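PDB 3D2L: SAM-dependent methyltransferase, which probably transfers a methyl group from S-adenosylmethionine to an acceptor substrate that has not been identified. Local coordinates for residues V97-N108 with L127-H138; G214-F224 with R235-I243. All coordinates share one frame; numbering follows the deposited sequence.

Interaction 1: V97-N108 with L127-H138. With MG (magnesium ion), chain E.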
# COMPACT_ATOMS: atom_id res chain seq x y z
N VAL A 97 18.86 2.18 2.07
CA VAL A 97 18.00 1.20 1.38
C VAL A 97 18.19 1.30 -0.12
O VAL A 97 18.39 2.37 -0.66
CB VAL A 97 16.46 1.24 1.75
CG1 VAL A 97 16.25 1.20 3.26
CG2 VAL A 97 15.72 2.39 1.09
N ASP A 98 18.07 0.15 -0.76
CA ASP A 98 18.21 -0.01 -2.18
C ASP A 98 16.91 0.20 -2.90
O ASP A 98 16.92 0.45 -4.09
CB ASP A 98 18.68 -1.43 -2.47
CG ASP A 98 19.95 -1.77 -1.76
OD1 ASP A 98 20.94 -1.06 -2.00
OD2 ASP A 98 19.97 -2.76 -0.99
N ALA A 99 15.78 -0.01 -2.22
CA ALA A 99 14.47 0.19 -2.84
C ALA A 99 13.43 0.54 -1.80
O ALA A 99 13.55 0.17 -0.61
CB ALA A 99 14.02 -1.09 -3.64
N ILE A 100 12.42 1.29 -2.26
CA ILE A 100 11.24 1.64 -1.47
C ILE A 100 10.03 1.07 -2.17
O ILE A 100 9.86 1.25 -3.38
CB ILE A 100 11.11 3.20 -1.25
CG1 ILE A 100 12.21 3.69 -0.35
CG2 ILE A 100 9.73 3.60 -0.67
CD1 ILE A 100 12.31 5.21 -0.38
N THR A 101 9.19 0.35 -1.42
CA THR A 101 7.96 -0.18 -1.96
C THR A 101 6.77 0.46 -1.26
O THR A 101 6.73 0.58 -0.03
CB THR A 101 7.88 -1.74 -1.89
OG1 THR A 101 8.10 -2.20 -0.54
CG2 THR A 101 8.93 -2.35 -2.82
N ILE A 102 5.76 0.81 -2.05
CA ILE A 102 4.53 1.40 -1.52
C ILE A 102 3.43 0.65 -2.22
O ILE A 102 2.95 1.03 -3.29
CB ILE A 102 4.42 2.91 -1.76
CG1 ILE A 102 5.74 3.62 -1.50
CG2 ILE A 102 3.33 3.46 -0.88
CD1 ILE A 102 5.61 5.15 -1.59
N LEU A 103 3.00 -0.42 -1.59
CA LEU A 103 2.16 -1.40 -2.22
C LEU A 103 0.70 -1.39 -1.85
O LEU A 103 0.29 -0.81 -0.84
CB LEU A 103 2.74 -2.80 -1.90
CG LEU A 103 4.20 -3.06 -2.21
CD1 LEU A 103 4.55 -4.50 -1.75
CD2 LEU A 103 4.50 -2.87 -3.68
N CYS A 104 -0.08 -2.02 -2.74
CA CYS A 104 -1.52 -2.22 -2.56
C CYS A 104 -2.29 -0.92 -2.36
O CYS A 104 -3.06 -0.79 -1.43
CB CYS A 104 -1.75 -3.17 -1.41
SG CYS A 104 -0.76 -4.72 -1.59
N ASP A 105 -2.08 0.02 -3.27
CA ASP A 105 -2.76 1.31 -3.26
C ASP A 105 -2.62 2.13 -1.98
O ASP A 105 -3.40 3.08 -1.72
CB ASP A 105 -4.23 1.23 -3.75
CG ASP A 105 -5.10 0.25 -2.97
OD1 ASP A 105 -5.09 -0.94 -3.32
OD2 ASP A 105 -5.82 0.66 -2.03
N SER A 106 -1.59 1.83 -1.19
CA SER A 106 -1.30 2.59 0.01
C SER A 106 -1.02 4.06 -0.30
O SER A 106 -1.35 4.97 0.49
CB SER A 106 -0.09 2.00 0.70
OG SER A 106 0.07 2.64 1.94
N LEU A 107 -0.40 4.31 -1.46
CA LEU A 107 -0.09 5.69 -1.85
C LEU A 107 -1.34 6.48 -2.05
O LEU A 107 -1.36 7.70 -1.85
CB LEU A 107 0.79 5.72 -3.13
CG LEU A 107 1.39 7.11 -3.42
CD1 LEU A 107 2.58 7.47 -2.56
CD2 LEU A 107 1.76 7.13 -4.91
N ASN A 108 -2.42 5.79 -2.44
CA ASN A 108 -3.70 6.48 -2.65
C ASN A 108 -4.40 7.07 -1.42
O ASN A 108 -5.36 7.83 -1.57
CB ASN A 108 -4.68 5.61 -3.48
CG ASN A 108 -4.25 5.42 -4.90
OD1 ASN A 108 -4.00 4.28 -5.32
ND2 ASN A 108 -4.04 6.50 -5.63
N LEU A 127 17.04 7.04 -0.87
CA LEU A 127 17.69 6.18 -1.84
C LEU A 127 18.95 6.85 -2.36
O LEU A 127 19.05 8.07 -2.39
CB LEU A 127 16.74 5.96 -3.03
CG LEU A 127 15.39 5.30 -2.77
CD1 LEU A 127 14.39 5.56 -3.94
CD2 LEU A 127 15.66 3.80 -2.55
N THR A 128 19.93 6.05 -2.77
CA THR A 128 21.08 6.64 -3.46
C THR A 128 20.91 6.30 -4.94
O THR A 128 19.89 5.70 -5.33
CB THR A 128 22.40 6.12 -2.96
OG1 THR A 128 22.42 4.71 -3.14
CG2 THR A 128 22.58 6.48 -1.48
N ASP A 129 21.89 6.70 -5.74
CA ASP A 129 21.92 6.49 -7.19
C ASP A 129 21.60 5.02 -7.51
O ASP A 129 22.24 4.09 -7.01
CB ASP A 129 23.30 6.94 -7.74
CG ASP A 129 23.45 6.74 -9.27
OD1 ASP A 129 22.44 6.70 -10.00
OD2 ASP A 129 24.61 6.65 -9.75
N GLY A 130 20.59 4.81 -8.35
CA GLY A 130 20.23 3.45 -8.72
C GLY A 130 19.14 2.86 -7.85
O GLY A 130 18.54 1.88 -8.21
N GLY A 131 18.83 3.47 -6.72
CA GLY A 131 17.76 2.92 -5.86
C GLY A 131 16.44 2.98 -6.58
O GLY A 131 16.20 3.90 -7.35
N LYS A 132 15.55 2.06 -6.28
CA LYS A 132 14.27 2.04 -6.95
C LYS A 132 13.12 2.40 -6.05
O LYS A 132 13.19 2.17 -4.85
CB LYS A 132 14.02 0.67 -7.57
CG LYS A 132 15.06 0.32 -8.67
CD LYS A 132 14.46 -0.38 -9.83
CE LYS A 132 15.37 -0.34 -11.04
NZ LYS A 132 16.65 -1.03 -10.76
N LEU A 133 12.08 2.98 -6.64
CA LEU A 133 10.83 3.30 -6.00
C LEU A 133 9.77 2.56 -6.80
O LEU A 133 9.64 2.77 -8.02
CB LEU A 133 10.53 4.80 -5.96
CG LEU A 133 9.14 5.23 -5.48
CD1 LEU A 133 8.83 4.73 -4.00
CD2 LEU A 133 8.98 6.75 -5.61
N LEU A 134 9.03 1.69 -6.11
CA LEU A 134 7.97 0.89 -6.69
C LEU A 134 6.68 1.16 -5.96
O LEU A 134 6.66 1.16 -4.74
CB LEU A 134 8.26 -0.60 -6.54
CG LEU A 134 9.31 -1.25 -7.42
CD1 LEU A 134 10.68 -0.79 -7.02
CD2 LEU A 134 9.20 -2.79 -7.29
N PHE A 135 5.60 1.38 -6.69
CA PHE A 135 4.27 1.55 -6.11
C PHE A 135 3.19 1.21 -7.14
O PHE A 135 3.39 1.31 -8.35
CB PHE A 135 4.00 2.97 -5.54
CG PHE A 135 4.04 4.09 -6.57
CD1 PHE A 135 2.90 4.49 -7.24
CD2 PHE A 135 5.22 4.75 -6.85
CE1 PHE A 135 2.94 5.51 -8.17
CE2 PHE A 135 5.24 5.80 -7.77
CZ PHE A 135 4.12 6.16 -8.43
N ASP A 136 2.03 0.82 -6.62
CA ASP A 136 0.87 0.53 -7.45
C ASP A 136 -0.31 1.34 -6.91
O ASP A 136 -0.45 1.52 -5.67
CB ASP A 136 0.53 -0.97 -7.48
CG ASP A 136 0.33 -1.55 -6.08
OD1 ASP A 136 1.33 -1.77 -5.35
OD2 ASP A 136 -0.84 -1.82 -5.75
N VAL A 137 -1.11 1.84 -7.84
CA VAL A 137 -2.24 2.72 -7.51
C VAL A 137 -3.46 2.39 -8.32
O VAL A 137 -3.38 1.70 -9.34
CB VAL A 137 -1.90 4.24 -7.76
CG1 VAL A 137 -0.92 4.79 -6.71
CG2 VAL A 137 -1.38 4.48 -9.18
N HIS A 138 -4.60 2.88 -7.86
CA HIS A 138 -5.83 2.74 -8.60
C HIS A 138 -5.75 3.57 -9.87
O HIS A 138 -5.13 4.62 -9.89
CB HIS A 138 -7.04 3.27 -7.80
CG HIS A 138 -7.23 2.60 -6.47
ND1 HIS A 138 -7.22 1.23 -6.33
CD2 HIS A 138 -7.46 3.11 -5.24
CE1 HIS A 138 -7.46 0.92 -5.07
NE2 HIS A 138 -7.61 2.05 -4.38
MG MG E . 22.15 6.10 -12.18
O HOH W 1 19.38 3.28 -2.91
O HOH W 2 0.53 2.37 -3.40
O HOH W 3 24.01 6.36 -12.21
O HOH W 4 21.85 8.02 -12.28
O HOH W 5 21.86 5.49 -14.07
O HOH W 6 22.54 4.06 -11.70
O HOH W 7 20.26 5.79 -11.43
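D105 lays its CB over one face of the H138 ring, offset toward the rim, with CB 3.7 Å from the ring centroid. The carboxylate plane is inclined 31° to the imidazole; Q198 bonds to both side chains. Beside them N108 OD1 accepts the H138 backbone N at 3.0 Å, the donor tilted from the amide carbonyl plane, while N108 ND2 reaches R199 O. With an alanine in place of this asparagine, H138 N would probably lose its acceptor and R199 O this donor. These groups lie just past the end of 99-102 and at the end of 131-138, adjacent parallel strands of the Rossmann-like methyltransferase sheet, joined through helix 113-126 in a beta-alpha-beta crossover. Four good backbone bonds join them, the L134 N to I100 O bond being nearly straight at 171°. Past I102, D136 takes over with its carboxylate: OD1 receives C104 N at 3.0 Å on the syn side, somewhat out of the carboxylate plane, and OD2 pairs with R235. On the face of I100 and I102, L133 CD1 touches I100 CG2 at 3.6 Å, and L107 CD2 sits over the F135 ring, 4.0 Å from its centroid.

Interaction 2: G214-F224 with R235-I243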
# COMPACT_ATOMS: atom_id res chain seq x y z
N GLY A 214 13.22 13.82 -8.99
CA GLY A 214 14.54 13.31 -9.36
C GLY A 214 14.63 11.83 -9.72
O GLY A 214 15.71 11.25 -9.61
N PHE A 215 13.52 11.24 -10.14
CA PHE A 215 13.45 9.83 -10.55
C PHE A 215 13.35 9.70 -12.07
O PHE A 215 12.80 10.55 -12.72
CB PHE A 215 12.21 9.11 -9.96
CG PHE A 215 12.28 8.89 -8.50
CD1 PHE A 215 12.91 7.76 -7.98
CD2 PHE A 215 11.78 9.83 -7.63
CE1 PHE A 215 12.99 7.57 -6.63
CE2 PHE A 215 11.87 9.64 -6.28
CZ PHE A 215 12.50 8.52 -5.79
N ARG A 216 13.93 8.62 -12.58
CA ARG A 216 13.73 8.21 -13.95
C ARG A 216 12.60 7.15 -13.90
O ARG A 216 12.68 6.14 -13.20
CB ARG A 216 15.00 7.63 -14.57
CG ARG A 216 14.79 7.15 -16.00
CD ARG A 216 16.08 6.76 -16.68
NE ARG A 216 16.79 5.73 -15.93
CZ ARG A 216 16.57 4.42 -16.04
NH1 ARG A 216 15.64 3.94 -16.86
NH2 ARG A 216 17.29 3.60 -15.31
N VAL A 217 11.52 7.41 -14.60
CA VAL A 217 10.42 6.43 -14.65
C VAL A 217 10.80 5.33 -15.64
O VAL A 217 11.02 5.60 -16.81
CB VAL A 217 9.10 7.09 -15.01
CG1 VAL A 217 7.93 6.06 -15.01
CG2 VAL A 217 8.84 8.18 -14.02
N CYS A 218 10.89 4.11 -15.12
CA CYS A 218 11.34 2.97 -15.87
C CYS A 218 10.23 2.22 -16.55
O CYS A 218 10.42 1.77 -17.66
CB CYS A 218 12.02 1.99 -14.95
SG CYS A 218 13.48 2.63 -14.14
N ALA A 219 9.10 2.05 -15.87
CA ALA A 219 7.98 1.30 -16.39
C ALA A 219 6.67 1.72 -15.72
O ALA A 219 6.66 2.07 -14.54
CB ALA A 219 8.24 -0.19 -16.18
N VAL A 220 5.61 1.77 -16.54
CA VAL A 220 4.23 2.03 -16.11
C VAL A 220 3.42 0.90 -16.77
O VAL A 220 3.27 0.87 -18.01
CB VAL A 220 3.70 3.39 -16.56
CG1 VAL A 220 2.27 3.60 -15.99
CG2 VAL A 220 4.64 4.46 -16.12
N THR A 221 2.93 -0.02 -15.95
CA THR A 221 2.24 -1.20 -16.41
C THR A 221 0.90 -1.41 -15.69
O THR A 221 0.65 -0.84 -14.63
CB THR A 221 3.16 -2.42 -16.28
OG1 THR A 221 3.48 -2.61 -14.90
CG2 THR A 221 4.46 -2.24 -17.09
N GLY A 222 0.03 -2.18 -16.33
CA GLY A 222 -1.29 -2.45 -15.80
C GLY A 222 -1.55 -3.87 -15.35
O GLY A 222 -1.05 -4.85 -15.93
N ASP A 223 -2.30 -3.95 -14.25
CA ASP A 223 -2.83 -5.20 -13.69
C ASP A 223 -1.90 -6.42 -13.64
O ASP A 223 -2.27 -7.51 -14.06
CB ASP A 223 -4.13 -5.51 -14.43
CG ASP A 223 -5.19 -4.43 -14.21
OD1 ASP A 223 -5.26 -3.92 -13.08
OD2 ASP A 223 -5.94 -4.11 -15.14
N PHE A 224 -0.70 -6.24 -13.10
CA PHE A 224 0.27 -7.32 -12.94
C PHE A 224 0.85 -7.87 -14.24
O PHE A 224 1.61 -8.84 -14.21
CB PHE A 224 -0.31 -8.49 -12.11
CG PHE A 224 -0.74 -8.12 -10.73
CD1 PHE A 224 0.18 -8.09 -9.69
CD2 PHE A 224 -2.06 -7.81 -10.46
CE1 PHE A 224 -0.21 -7.75 -8.42
CE2 PHE A 224 -2.45 -7.49 -9.18
CZ PHE A 224 -1.52 -7.46 -8.17
N ARG A 235 -5.46 -1.42 -11.85
CA ARG A 235 -4.34 -1.12 -10.97
C ARG A 235 -3.10 -0.83 -11.84
O ARG A 235 -2.77 -1.60 -12.73
CB ARG A 235 -4.10 -2.29 -10.03
CG ARG A 235 -3.07 -2.08 -8.98
CD ARG A 235 -2.95 -3.29 -8.07
NE ARG A 235 -4.20 -3.50 -7.34
CZ ARG A 235 -4.55 -2.85 -6.23
NH1 ARG A 235 -3.73 -1.99 -5.67
NH2 ARG A 235 -5.73 -3.09 -5.68
N ILE A 236 -2.47 0.31 -11.57
CA ILE A 236 -1.31 0.77 -12.34
C ILE A 236 -0.04 0.68 -11.51
O ILE A 236 0.02 1.17 -10.39
CB ILE A 236 -1.57 2.15 -12.92
CG1 ILE A 236 -2.90 2.12 -13.70
CG2 ILE A 236 -0.37 2.59 -13.85
CD1 ILE A 236 -3.17 3.30 -14.55
N PHE A 237 0.97 0.02 -12.07
CA PHE A 237 2.22 -0.23 -11.38
C PHE A 237 3.29 0.67 -11.95
O PHE A 237 3.40 0.81 -13.16
CB PHE A 237 2.63 -1.71 -11.56
CG PHE A 237 1.66 -2.67 -10.92
CD1 PHE A 237 0.42 -2.89 -11.49
CD2 PHE A 237 1.99 -3.36 -9.77
CE1 PHE A 237 -0.50 -3.76 -10.89
CE2 PHE A 237 1.07 -4.24 -9.18
CZ PHE A 237 -0.16 -4.44 -9.76
N PHE A 238 4.07 1.29 -11.07
CA PHE A 238 5.16 2.20 -11.47
C PHE A 238 6.47 1.71 -10.92
O PHE A 238 6.54 1.33 -9.76
CB PHE A 238 4.96 3.57 -10.86
CG PHE A 238 3.80 4.30 -11.42
CD1 PHE A 238 2.51 3.97 -11.04
CD2 PHE A 238 4.00 5.33 -12.31
CE1 PHE A 238 1.42 4.65 -11.59
CE2 PHE A 238 2.92 6.02 -12.85
CZ PHE A 238 1.65 5.66 -12.50
N VAL A 239 7.51 1.79 -11.74
CA VAL A 239 8.86 1.46 -11.33
C VAL A 239 9.63 2.68 -11.71
O VAL A 239 9.58 3.13 -12.87
CB VAL A 239 9.45 0.19 -12.05
CG1 VAL A 239 10.88 -0.12 -11.52
CG2 VAL A 239 8.53 -1.01 -11.85
N ALA A 240 10.35 3.24 -10.73
CA ALA A 240 11.15 4.46 -10.94
C ALA A 240 12.52 4.28 -10.30
O ALA A 240 12.67 3.50 -9.34
CB ALA A 240 10.44 5.71 -10.37
N GLU A 241 13.53 4.95 -10.84
CA GLU A 241 14.87 4.83 -10.29
C GLU A 241 15.49 6.20 -9.99
O GLU A 241 15.36 7.13 -10.78
CB GLU A 241 15.73 4.06 -11.28
CG GLU A 241 17.14 3.89 -10.86
CD GLU A 241 17.90 3.09 -11.86
OE1 GLU A 241 17.44 1.97 -12.15
OE2 GLU A 241 18.93 3.59 -12.36
N LYS A 242 16.17 6.30 -8.86
CA LYS A 242 16.76 7.56 -8.47
C LYS A 242 17.91 7.88 -9.41
O LYS A 242 18.80 7.05 -9.60
CB LYS A 242 17.30 7.52 -7.03
CG LYS A 242 17.75 8.92 -6.60
CD LYS A 242 18.17 9.06 -5.20
CE LYS A 242 18.69 10.50 -4.92
NZ LYS A 242 19.18 10.51 -3.54
N ILE A 243 17.88 9.08 -9.98
CA ILE A 243 18.95 9.56 -10.86
C ILE A 243 20.15 9.94 -9.96
O ILE A 243 21.30 9.50 -10.15
CB ILE A 243 18.44 10.77 -11.70
CG1 ILE A 243 17.38 10.29 -12.69
CG2 ILE A 243 19.59 11.46 -12.43
CD1 ILE A 243 16.66 11.42 -13.46
OXT ILE A 243 19.95 10.70 -9.00
O HOH W 8 17.84 12.09 -8.45
O HOH W 9 5.62 -1.45 -13.87
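F237 drives the edge of its ring into the face of F224: CZ stands over the centre of the F224 ring, the planes are 57° apart and the centroids 4.7 Å apart. The edge of F237 also lies beside T221 O, which takes the F237 backbone N in an almost straight bond of 2.7 Å. On the other face of this antiparallel pair, V220 and F238 run alongside each other. With V220 CG1 anti to the backbone N (chi1 -177°), that methyl comes over the F238 ring, offset toward its rim, and meets I236 CG2 at 3.5 Å. R216 and E241 likewise point the same way from a hydrogen-bonded pair, yet their flat groups are turned 82° apart; the bend at chi3 brings R216 NH2 to 3.4 Å from E241 OE2, a salt bridge whose hydrogen bond is weak. Between these groups a classic beta bulge shifts the register: C218 N and A219 N both bond to V239 O, from the same face of its carbonyl plane. Where the strands end, D223 OD1 receives R235 N at 2.8 Å on the syn side, tilted out of the carboxylate plane, and OD2 takes E234 N. Strand 215-222 is one of the two edge strands of the sheet, and 235-242 lies between it and 131-138, an antiparallel insertion characteristic of class I methyltransferases. Helix 203-212 packs on V217 and V220, while helix 20-30 lies across the opposite face, where W23 meets F224 and W26 meets F237, each edge-to-face.

After helices 9-14 and 20-30 the chain lays down strands 36-40, 56-61 and 82-85; strand 97-102 then lies beside 36-40. Interaction 1 closes a loop of 18 residues, mostly helix 113-126, by setting 131-138 next to 97-102. The chain then leaves for the four-stranded antiparallel sheet of 150-199 and returns through helix 203-212. Interaction 2 closes a shorter, irregular connection of ten residues. The two loops follow in series, neither enclosing nor crossing the other. Backbone pairing of 131-138 with 235-242, as between V137 O and I236 N, makes one continuous sheet of them; R235 to D105 and D136, and K242 NZ to L127 O, add side-chain ties.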